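PDB 4QGL: acireductone dioxygenase from Bacillus anthracis, which probably catalyses the oxygen-dependent cleavage of an acireductone in the methionine salvage pathway, with products that depend on whether iron or nickel occupies the active site. Local coordinates for residues A[98-103]-A[149-154]; A[118-123]-A[132-137]; A[81-86]-A[160-165]. One frame throughout, in Å; residues are numbered along the deposited sequence.

Contacts 1 and 2 share one antiparallel sheet of the cupin fold: strand 148-151 of contact 1 borders strand 116-123 of contact 2, and T151 O lies 2.8 Å from I119 N where they meet. Contact 3 belongs to the other sheet, its centre about 15 Å from that of contact 1 and about 14 Å from that of contact 2. Contact 1 is a surface contact in which a loop carrying a metal ligand rests on an edge strand. Contact 2 is buried and mostly apolar between paired strands, with another cadmium ion, distinct from the one bound by H103, at its end. Contact 3, partly buried, adds a salt bridge to regular strand pairing.

Contact 1 of 3, residues A[98-103]-A[149-154]; sequences NFQKEH and YFTLQD. With CD (cadmium ion), chain B.
The loop 98-103 meets strand 148-151 through a single backbone hydrogen bond, F150 N to F99 O at 2.6 Å, with an angle of 156° at the hydrogen. In this cupin fold the strand is an outermost member of its sheet: its other side pairs with strand 116-123, and the loop, which brings in a metal-binding histidine, lies against it. The main side chain is Y149, whose CB points at the loop and sits among its carbonyls, 3.2 Å from F99 O and 3.4 Å from Q100 O; a chi1 of 52° sets CG between the backbone N and the carbonyl carbon and brings it to 3.5 Å from Q100 O. CD1 of the Y149 ring comes 4.3 Å from CB of E102, whose carboxylate forms a salt bridge with R147. Predicted to take part in metal incorporation, E102 directly precedes the metal ligand H103. Beyond Y149, the extended chain of Q100 crosses the T151 side chain at about a right angle and lays its CG 3.5 Å from F150 O. A water donates to Q100 OE1 and accepts a weak bond from L152 N, carrying the contact past the end of direct touching. The H103 ring is held within its own loop: ND1 donates to K101 O almost in the ring plane, which fixes the rotation of the imidazole and turns its other nitrogen to the metal. H105, E109 and H148 complete the protein ligands of this cadmium ion, which H103 NE2 binds at 2.4 Å with a water at the same distance.

Contact 2 of 3, residues A[118-123]-A[132-137]; sequences GIFAIE and VELEPG. With CD (cadmium ion), chain C.
F120 and L134 meet through their first torsions: chi1 of L134 (-55°) sets CG beside the backbone N, chi1 of F120 is -88°, and L134, extended at chi2, carries CD1 to the rim of the phenyl ring. Both CB atoms stand on the same face of the sheet. There CD1 lies near the ring plane, 4.0 Å from F120 CD2, a contact at the edge and not over a face. On that same face, I122 CD1 reaches V132 CG2 at 4.0 Å, the two branched side chains crossing obliquely. The backbones beneath run antiparallel, and the axes of the two short strand segments make 163° between their N-to-C directions. F120 and V132 form a hydrogen-bonded pair, with V132 N donating to F120 O at 2.8 Å and F120 N donating to V132 O. The segments belong to the beta hairpin of strands 116-123 and 129-134, within the cupin sheet whose F120 face turns toward the active site: the F120 side chain touches those of the metal ligands E109 and H148, and its ring meets that of F150. On the opposite face I119 stands beside E133 in a non-hydrogen-bonded pair, its CG2 3.6 Å from V132 O, and the CA of I119 makes a CA-H...O contact with that same oxygen. The E133 carboxylate is engaged by R16 in a salt bridge. Past the strand the chain of E135 bends at chi2 and clasps another cadmium ion, distinct from the one bound by H103, with both oxygens, OE1 at 2.4 Å and OE2 at 2.3 Å, while H117 and the carbonyl oxygen of G1 supply further ligands.

Contact 3 of 3, residues A[81-86]-A[160-165]; sequences DVISLS and AIRIFV
R162 and D81 lie across neighbouring strands with guanidinium and carboxylate planes 14° apart. The R162 chain bends at chi2 and chi3, bringing NH2 back to the acid: this nitrogen donates to D81 OD1 at 3.2 Å in a salt bridge, and weakly to OD2. The near-coplanarity and the acid's approach at the guanidinium edge both depend on OD1, whose place is less sure. I83 takes one face of the guanidinium, CG2 lying 3.6 Å from R162 NH2, and the I83 and R162 side chains cross at about a right angle. F164 stands across the carboxylate, its ring plane turned 58° from it, with CZ 3.9 Å from D81 OD2. Beneath, D81 and R162 are a hydrogen-bonded antiparallel pair, D81 N to R162 O at 3.0 Å and R162 N to D81 O at 2.9 Å. A160 and I83 are likewise bonded both ways. V82 and I161 point to the other face, where V82 CG2 meets I161 CG1 at 4.3 Å and helix 54-63 packs over them. R162 also touches R111 of strand 109-113, predicted to be important for generating the dianion, and the pairing of outer strand 79-85 with 158-164 borders the metal site in one of the cupin fold's two sheets.

Contact 1 of 3, residues A[98-103]-A[149-154]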
loop_
_atom_site.group_PDB
_atom_site.type_symbol
_atom_site.label_atom_id
_atom_site.label_comp_id
_atom_site.label_asym_id
_atom_site.label_seq_id
_atom_site.Cartn_x
_atom_site.Cartn_y
_atom_site.Cartn_z
ATOM N N ASN A 98 1.713 8.386 13.512
ATOM C CA ASN A 98 1.902 9.349 12.441
ATOM C C ASN A 98 1.080 9.060 11.188
ATOM O O ASN A 98 0.762 9.981 10.446
ATOM C CB ASN A 98 3.387 9.507 12.127
ATOM C CG ASN A 98 4.149 10.054 13.313
ATOM O OD1 ASN A 98 3.671 10.962 14.011
ATOM N ND2 ASN A 98 5.329 9.496 13.566
ATOM N N PHE A 99 0.726 7.810 10.926
ATOM C CA PHE A 99 0.008 7.539 9.680
ATOM C C PHE A 99 -1.412 7.104 9.923
ATOM O O PHE A 99 -2.229 7.056 9.013
ATOM C CB PHE A 99 0.838 6.625 8.802
ATOM C CG PHE A 99 2.210 7.171 8.573
ATOM C CD1 PHE A 99 2.378 8.401 7.916
ATOM C CD2 PHE A 99 3.326 6.541 9.091
ATOM C CE1 PHE A 99 3.638 8.966 7.729
ATOM C CE2 PHE A 99 4.593 7.101 8.911
ATOM C CZ PHE A 99 4.747 8.307 8.222
ATOM N N GLN A 100 -1.703 6.895 11.199
ATOM C CA GLN A 100 -3.058 6.747 11.708
ATOM C C GLN A 100 -3.879 8.025 11.725
ATOM O O GLN A 100 -5.095 7.955 11.727
ATOM C CB GLN A 100 -3.017 6.182 13.114
ATOM C CG GLN A 100 -3.249 4.692 13.141
ATOM C CD GLN A 100 -2.711 4.017 14.397
ATOM O OE1 GLN A 100 -2.339 2.835 14.348
ATOM N NE2 GLN A 100 -2.671 4.753 15.540
ATOM N N LYS A 101 -3.235 9.182 11.765
ATOM C CA LYS A 101 -3.973 10.448 11.671
ATOM C C LYS A 101 -4.196 10.874 10.231
ATOM O O LYS A 101 -3.342 10.632 9.357
ATOM C CB LYS A 101 -3.248 11.533 12.412
ATOM C CG LYS A 101 -3.144 11.267 13.904
ATOM C CD LYS A 101 -2.208 12.300 14.509
ATOM C CE LYS A 101 -2.324 12.377 16.016
ATOM N NZ LYS A 101 -1.696 13.635 16.502
ATOM N N GLU A 102 -5.336 11.504 9.972
ATOM C CA GLU A 102 -5.662 11.913 8.624
ATOM C C GLU A 102 -4.661 12.970 8.174
ATOM O O GLU A 102 -4.458 13.987 8.825
ATOM C CB GLU A 102 -7.072 12.468 8.577
ATOM C CG GLU A 102 -7.572 12.871 7.199
ATOM C CD GLU A 102 -8.853 13.709 7.259
ATOM O OE1 GLU A 102 -8.860 14.852 6.755
ATOM O OE2 GLU A 102 -9.860 13.236 7.826
ATOM N N HIS A 103 -4.013 12.701 7.059
ATOM C CA HIS A 103 -3.099 13.661 6.439
ATOM C C HIS A 103 -3.258 13.560 4.964
ATOM O O HIS A 103 -3.930 12.662 4.486
ATOM C CB HIS A 103 -1.654 13.368 6.836
ATOM C CG HIS A 103 -1.226 11.977 6.533
ATOM N ND1 HIS A 103 -1.646 10.892 7.266
ATOM C CD2 HIS A 103 -0.473 11.486 5.535
ATOM C CE1 HIS A 103 -1.138 9.793 6.751
ATOM N NE2 HIS A 103 -0.404 10.133 5.710
ATOM N N TYR A 149 -5.666 7.963 5.919
ATOM C CA TYR A 149 -4.756 7.461 6.944
ATOM C C TYR A 149 -4.497 5.966 6.743
ATOM O O TYR A 149 -5.053 5.347 5.814
ATOM C CB TYR A 149 -5.244 7.782 8.350
ATOM C CG TYR A 149 -6.644 7.372 8.628
ATOM C CD1 TYR A 149 -7.692 8.219 8.315
ATOM C CD2 TYR A 149 -6.934 6.147 9.204
ATOM C CE1 TYR A 149 -9.009 7.859 8.568
ATOM C CE2 TYR A 149 -8.238 5.762 9.435
ATOM C CZ TYR A 149 -9.279 6.623 9.116
ATOM O OH TYR A 149 -10.597 6.291 9.329
ATOM N N PHE A 150 -3.603 5.395 7.556
ATOM C CA PHE A 150 -3.164 4.002 7.378
ATOM C C PHE A 150 -3.294 3.181 8.658
ATOM O O PHE A 150 -3.095 3.659 9.757
ATOM C CB PHE A 150 -1.704 3.904 6.842
ATOM C CG PHE A 150 -1.230 2.460 6.596
ATOM C CD1 PHE A 150 -1.589 1.793 5.447
ATOM C CD2 PHE A 150 -0.446 1.790 7.514
ATOM C CE1 PHE A 150 -1.190 0.477 5.225
ATOM C CE2 PHE A 150 -0.050 0.485 7.306
ATOM C CZ PHE A 150 -0.409 -0.173 6.157
ATOM N N THR A 151 -3.589 1.903 8.500
ATOM C CA THR A 151 -3.766 1.063 9.667
ATOM C C THR A 151 -3.259 -0.330 9.319
ATOM O O THR A 151 -3.414 -0.819 8.191
ATOM C CB THR A 151 -5.256 1.055 10.078
ATOM O OG1 THR A 151 -5.570 2.233 10.856
ATOM C CG2 THR A 151 -5.583 -0.138 10.876
ATOM N N LEU A 152 -2.624 -0.975 10.270
ATOM C CA LEU A 152 -2.434 -2.383 10.133
ATOM C C LEU A 152 -3.712 -3.120 10.476
ATOM O O LEU A 152 -4.650 -2.596 11.013
ATOM C CB LEU A 152 -1.319 -2.869 11.029
ATOM C CG LEU A 152 0.031 -2.220 10.781
ATOM C CD1 LEU A 152 0.940 -2.455 11.969
ATOM C CD2 LEU A 152 0.627 -2.795 9.508
ATOM N N GLN A 153 -3.722 -4.381 10.141
ATOM C CA GLN A 153 -4.793 -5.249 10.524
ATOM C C GLN A 153 -4.391 -5.944 11.803
ATOM O O GLN A 153 -3.463 -5.520 12.497
ATOM C CB GLN A 153 -5.095 -6.243 9.400
ATOM C CG GLN A 153 -5.422 -5.539 8.091
ATOM C CD GLN A 153 -6.488 -6.265 7.286
ATOM O OE1 GLN A 153 -6.207 -6.846 6.244
ATOM N NE2 GLN A 153 -7.708 -6.218 7.751
ATOM N N ASP A 154 -5.105 -7.010 12.127
ATOM C CA ASP A 154 -4.999 -7.606 13.447
ATOM C C ASP A 154 -3.781 -8.515 13.553
ATOM O O ASP A 154 -3.439 -8.924 14.630
ATOM C CB ASP A 154 -6.327 -8.308 13.797
ATOM C CG ASP A 154 -7.543 -7.337 13.725
ATOM O OD1 ASP A 154 -7.297 -6.122 13.593
ATOM O OD2 ASP A 154 -8.734 -7.759 13.780
HETATM CD CD CD B . 0.233 8.772 3.893
HETATM O O HOH W 1 -2.584 0.130 13.443
HETATM O O HOH W 2 -0.277 6.832 5.117
#

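Contact 2 of 3, residues A[118-123]-A[132-137]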
loop_
_atom_site.group_PDB
_atom_site.type_symbol
_atom_site.label_atom_id
_atom_site.label_comp_id
_atom_site.label_asym_id
_atom_site.label_seq_id
_atom_site.Cartn_x
_atom_site.Cartn_y
_atom_site.Cartn_z
ATOM N N GLY A 118 -2.387 -4.330 5.031
ATOM C CA GLY A 118 -2.586 -2.962 5.460
ATOM C C GLY A 118 -3.973 -2.530 5.076
ATOM O O GLY A 118 -4.639 -3.211 4.309
ATOM N N ILE A 119 -4.419 -1.416 5.645
ATOM C CA ILE A 119 -5.657 -0.788 5.234
ATOM C C ILE A 119 -5.373 0.671 4.963
ATOM O O ILE A 119 -4.895 1.359 5.836
ATOM C CB ILE A 119 -6.765 -0.842 6.307
ATOM C CG1 ILE A 119 -7.050 -2.264 6.789
ATOM C CG2 ILE A 119 -8.066 -0.308 5.703
ATOM C CD1 ILE A 119 -7.667 -2.321 8.174
ATOM N N PHE A 120 -5.686 1.141 3.765
ATOM C CA PHE A 120 -5.733 2.564 3.528
ATOM C C PHE A 120 -7.146 3.075 3.597
ATOM O O PHE A 120 -8.038 2.521 2.969
ATOM C CB PHE A 120 -5.186 2.905 2.165
ATOM C CG PHE A 120 -3.702 3.130 2.176
ATOM C CD1 PHE A 120 -3.193 4.313 2.657
ATOM C CD2 PHE A 120 -2.814 2.165 1.707
ATOM C CE1 PHE A 120 -1.839 4.527 2.695
ATOM C CE2 PHE A 120 -1.459 2.381 1.744
ATOM C CZ PHE A 120 -0.977 3.566 2.239
ATOM N N ALA A 121 -7.348 4.164 4.330
ATOM C CA ALA A 121 -8.673 4.771 4.445
ATOM C C ALA A 121 -8.673 6.084 3.677
ATOM O O ALA A 121 -8.010 7.035 4.087
ATOM C CB ALA A 121 -9.033 5.019 5.922
ATOM N N ILE A 122 -9.453 6.159 2.602
ATOM C CA ILE A 122 -9.348 7.283 1.671
ATOM C C ILE A 122 -10.667 8.022 1.590
ATOM O O ILE A 122 -11.753 7.414 1.519
ATOM C CB ILE A 122 -8.865 6.813 0.283
ATOM C CG1 ILE A 122 -7.489 6.171 0.411
ATOM C CG2 ILE A 122 -8.731 7.995 -0.671
ATOM C CD1 ILE A 122 -7.237 5.047 -0.574
ATOM N N GLU A 123 -10.560 9.343 1.650
ATOM C CA GLU A 123 -11.725 10.214 1.561
ATOM C C GLU A 123 -12.082 10.249 0.099
ATOM O O GLU A 123 -11.294 10.710 -0.717
ATOM C CB GLU A 123 -11.417 11.622 2.072
ATOM C CG GLU A 123 -12.584 12.590 2.060
ATOM C CD GLU A 123 -12.213 13.946 2.691
ATOM O OE1 GLU A 123 -11.286 14.619 2.166
ATOM O OE2 GLU A 123 -12.821 14.356 3.731
ATOM N N VAL A 132 -9.449 0.600 1.573
ATOM C CA VAL A 132 -8.968 -0.392 0.687
ATOM C C VAL A 132 -8.171 -1.307 1.560
ATOM O O VAL A 132 -7.224 -0.879 2.235
ATOM C CB VAL A 132 -8.087 0.187 -0.438
ATOM C CG1 VAL A 132 -7.820 -0.876 -1.481
ATOM C CG2 VAL A 132 -8.793 1.367 -1.073
ATOM N N GLU A 133 -8.544 -2.571 1.538
ATOM C CA GLU A 133 -7.829 -3.582 2.293
ATOM C C GLU A 133 -6.970 -4.386 1.348
ATOM O O GLU A 133 -7.472 -4.978 0.393
ATOM C CB GLU A 133 -8.806 -4.512 2.975
ATOM C CG GLU A 133 -9.881 -3.804 3.789
ATOM C CD GLU A 133 -10.998 -4.767 4.135
ATOM O OE1 GLU A 133 -11.063 -5.840 3.498
ATOM O OE2 GLU A 133 -11.834 -4.495 5.026
ATOM N N LEU A 134 -5.688 -4.445 1.657
ATOM C CA LEU A 134 -4.735 -4.913 0.687
ATOM C C LEU A 134 -4.207 -6.296 0.998
ATOM O O LEU A 134 -3.933 -6.601 2.157
ATOM C CB LEU A 134 -3.557 -3.936 0.643
ATOM C CG LEU A 134 -3.915 -2.484 0.372
ATOM C CD1 LEU A 134 -2.669 -1.643 0.464
ATOM C CD2 LEU A 134 -4.562 -2.319 -0.984
ATOM N N GLU A 135 -4.032 -7.114 -0.043
ATOM C CA GLU A 135 -3.422 -8.431 0.109
ATOM C C GLU A 135 -2.096 -8.444 -0.611
ATOM O O GLU A 135 -1.831 -7.608 -1.475
ATOM C CB GLU A 135 -4.348 -9.503 -0.444
ATOM C CG GLU A 135 -5.654 -9.672 0.342
ATOM C CD GLU A 135 -5.475 -10.624 1.492
ATOM O OE1 GLU A 135 -4.368 -11.155 1.559
ATOM O OE2 GLU A 135 -6.387 -10.856 2.308
ATOM N N PRO A 136 -1.218 -9.380 -0.247
ATOM C CA PRO A 136 0.021 -9.414 -1.008
ATOM C C PRO A 136 -0.237 -9.471 -2.491
ATOM O O PRO A 136 -1.212 -10.052 -2.905
ATOM C CB PRO A 136 0.691 -10.697 -0.523
ATOM C CG PRO A 136 0.201 -10.826 0.907
ATOM C CD PRO A 136 -1.206 -10.306 0.907
ATOM N N GLY A 137 0.611 -8.831 -3.283
ATOM C CA GLY A 137 0.418 -8.805 -4.740
ATOM C C GLY A 137 -0.305 -7.551 -5.186
ATOM O O GLY A 137 -0.474 -7.327 -6.395
HETATM CD CD CD C . -5.031 -12.235 3.571
#

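Contact 3 of 3, residues A[81-86]-A[160-165]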
loop_
_atom_site.group_PDB
_atom_site.type_symbol
_atom_site.label_atom_id
_atom_site.label_comp_id
_atom_site.label_asym_id
_atom_site.label_seq_id
_atom_site.Cartn_x
_atom_site.Cartn_y
_atom_site.Cartn_z
ATOM N N ASP A 81 12.240 1.676 -2.099
ATOM C CA ASP A 81 12.888 0.843 -1.089
ATOM C C ASP A 81 11.920 -0.097 -0.399
ATOM O O ASP A 81 10.774 -0.181 -0.782
ATOM C CB ASP A 81 13.639 1.693 -0.069
ATOM C CG ASP A 81 12.737 2.626 0.722
ATOM O OD1 ASP A 81 11.498 2.387 0.861
ATOM O OD2 ASP A 81 13.316 3.627 1.216
ATOM N N VAL A 82 12.400 -0.817 0.598
ATOM C CA VAL A 82 11.578 -1.787 1.267
ATOM C C VAL A 82 11.529 -1.461 2.737
ATOM O O VAL A 82 12.542 -1.203 3.349
ATOM C CB VAL A 82 12.095 -3.215 1.060
ATOM C CG1 VAL A 82 11.174 -4.233 1.705
ATOM C CG2 VAL A 82 12.240 -3.499 -0.429
ATOM N N ILE A 83 10.328 -1.475 3.292
ATOM C CA ILE A 83 10.172 -1.381 4.731
ATOM C C ILE A 83 9.388 -2.572 5.292
ATOM O O ILE A 83 8.574 -3.169 4.613
ATOM C CB ILE A 83 9.587 -0.008 5.137
ATOM C CG1 ILE A 83 8.327 0.343 4.355
ATOM C CG2 ILE A 83 10.622 1.074 4.846
ATOM C CD1 ILE A 83 7.061 -0.022 5.056
ATOM N N SER A 84 9.689 -2.937 6.526
ATOM C CA SER A 84 8.839 -3.868 7.253
ATOM C C SER A 84 8.505 -3.401 8.662
ATOM O O SER A 84 9.328 -2.819 9.327
ATOM C CB SER A 84 9.455 -5.247 7.284
ATOM O OG SER A 84 10.521 -5.295 8.189
ATOM N N LEU A 85 7.265 -3.675 9.081
ATOM C CA LEU A 85 6.734 -3.351 10.408
ATOM C C LEU A 85 6.174 -4.604 11.009
ATOM O O LEU A 85 5.581 -5.399 10.302
ATOM C CB LEU A 85 5.617 -2.324 10.299
ATOM C CG LEU A 85 6.053 -0.940 9.809
ATOM C CD1 LEU A 85 4.858 -0.055 9.544
ATOM C CD2 LEU A 85 6.974 -0.278 10.802
ATOM N N SER A 86 6.389 -4.796 12.310
ATOM C CA SER A 86 5.829 -5.938 13.049
ATOM C C SER A 86 5.802 -5.620 14.549
ATOM O O SER A 86 6.305 -4.581 14.959
ATOM C CB SER A 86 6.597 -7.230 12.759
ATOM O OG SER A 86 7.972 -7.095 13.044
ATOM N N ALA A 160 6.419 -4.114 2.570
ATOM C CA ALA A 160 6.057 -3.306 1.390
ATOM C C ALA A 160 7.245 -2.698 0.668
ATOM O O ALA A 160 8.278 -2.401 1.245
ATOM C CB ALA A 160 5.128 -2.168 1.814
ATOM N N ILE A 161 7.028 -2.449 -0.598
ATOM C CA ILE A 161 7.912 -1.630 -1.374
ATOM C C ILE A 161 7.288 -0.243 -1.468
ATOM O O ILE A 161 6.130 -0.124 -1.784
ATOM C CB ILE A 161 8.108 -2.194 -2.791
ATOM C CG1 ILE A 161 8.616 -3.622 -2.720
ATOM C CG2 ILE A 161 9.109 -1.344 -3.523
ATOM C CD1 ILE A 161 8.622 -4.336 -4.059
ATOM N N ARG A 162 8.053 0.804 -1.198
ATOM C CA ARG A 162 7.563 2.136 -1.369
ATOM C C ARG A 162 8.212 2.740 -2.584
ATOM O O ARG A 162 9.443 2.704 -2.730
ATOM C CB ARG A 162 7.919 2.978 -0.175
ATOM C CG ARG A 162 7.789 2.238 1.128
ATOM C CD ARG A 162 8.947 2.645 1.993
ATOM N NE ARG A 162 8.607 3.779 2.840
ATOM C CZ ARG A 162 9.500 4.537 3.459
ATOM N NH1 ARG A 162 9.086 5.537 4.209
ATOM N NH2 ARG A 162 10.800 4.305 3.333
ATOM N N ILE A 163 7.386 3.304 -3.453
ATOM C CA ILE A 163 7.891 4.018 -4.600
ATOM C C ILE A 163 7.568 5.494 -4.397
ATOM O O ILE A 163 6.487 5.835 -4.030
ATOM C CB ILE A 163 7.278 3.452 -5.897
ATOM C CG1 ILE A 163 7.463 1.931 -5.935
ATOM C CG2 ILE A 163 7.940 4.059 -7.127
ATOM C CD1 ILE A 163 6.822 1.261 -7.138
ATOM N N PHE A 164 8.530 6.364 -4.599
ATOM C CA PHE A 164 8.328 7.772 -4.389
ATOM C C PHE A 164 8.964 8.599 -5.500
ATOM O O PHE A 164 9.805 8.114 -6.262
ATOM C CB PHE A 164 8.896 8.179 -3.032
ATOM C CG PHE A 164 10.093 7.379 -2.588
ATOM C CD1 PHE A 164 9.939 6.126 -2.035
ATOM C CD2 PHE A 164 11.378 7.906 -2.663
ATOM C CE1 PHE A 164 11.038 5.395 -1.611
ATOM C CE2 PHE A 164 12.483 7.183 -2.222
ATOM C CZ PHE A 164 12.309 5.922 -1.707
ATOM N N VAL A 165 8.532 9.846 -5.590
ATOM C CA VAL A 165 9.186 10.872 -6.422
ATOM C C VAL A 165 10.466 11.429 -5.794
ATOM O O VAL A 165 11.531 11.470 -6.424
ATOM C CB VAL A 165 8.249 12.059 -6.655
ATOM C CG1 VAL A 165 9.015 13.261 -7.164
ATOM C CG2 VAL A 165 7.129 11.659 -7.612
#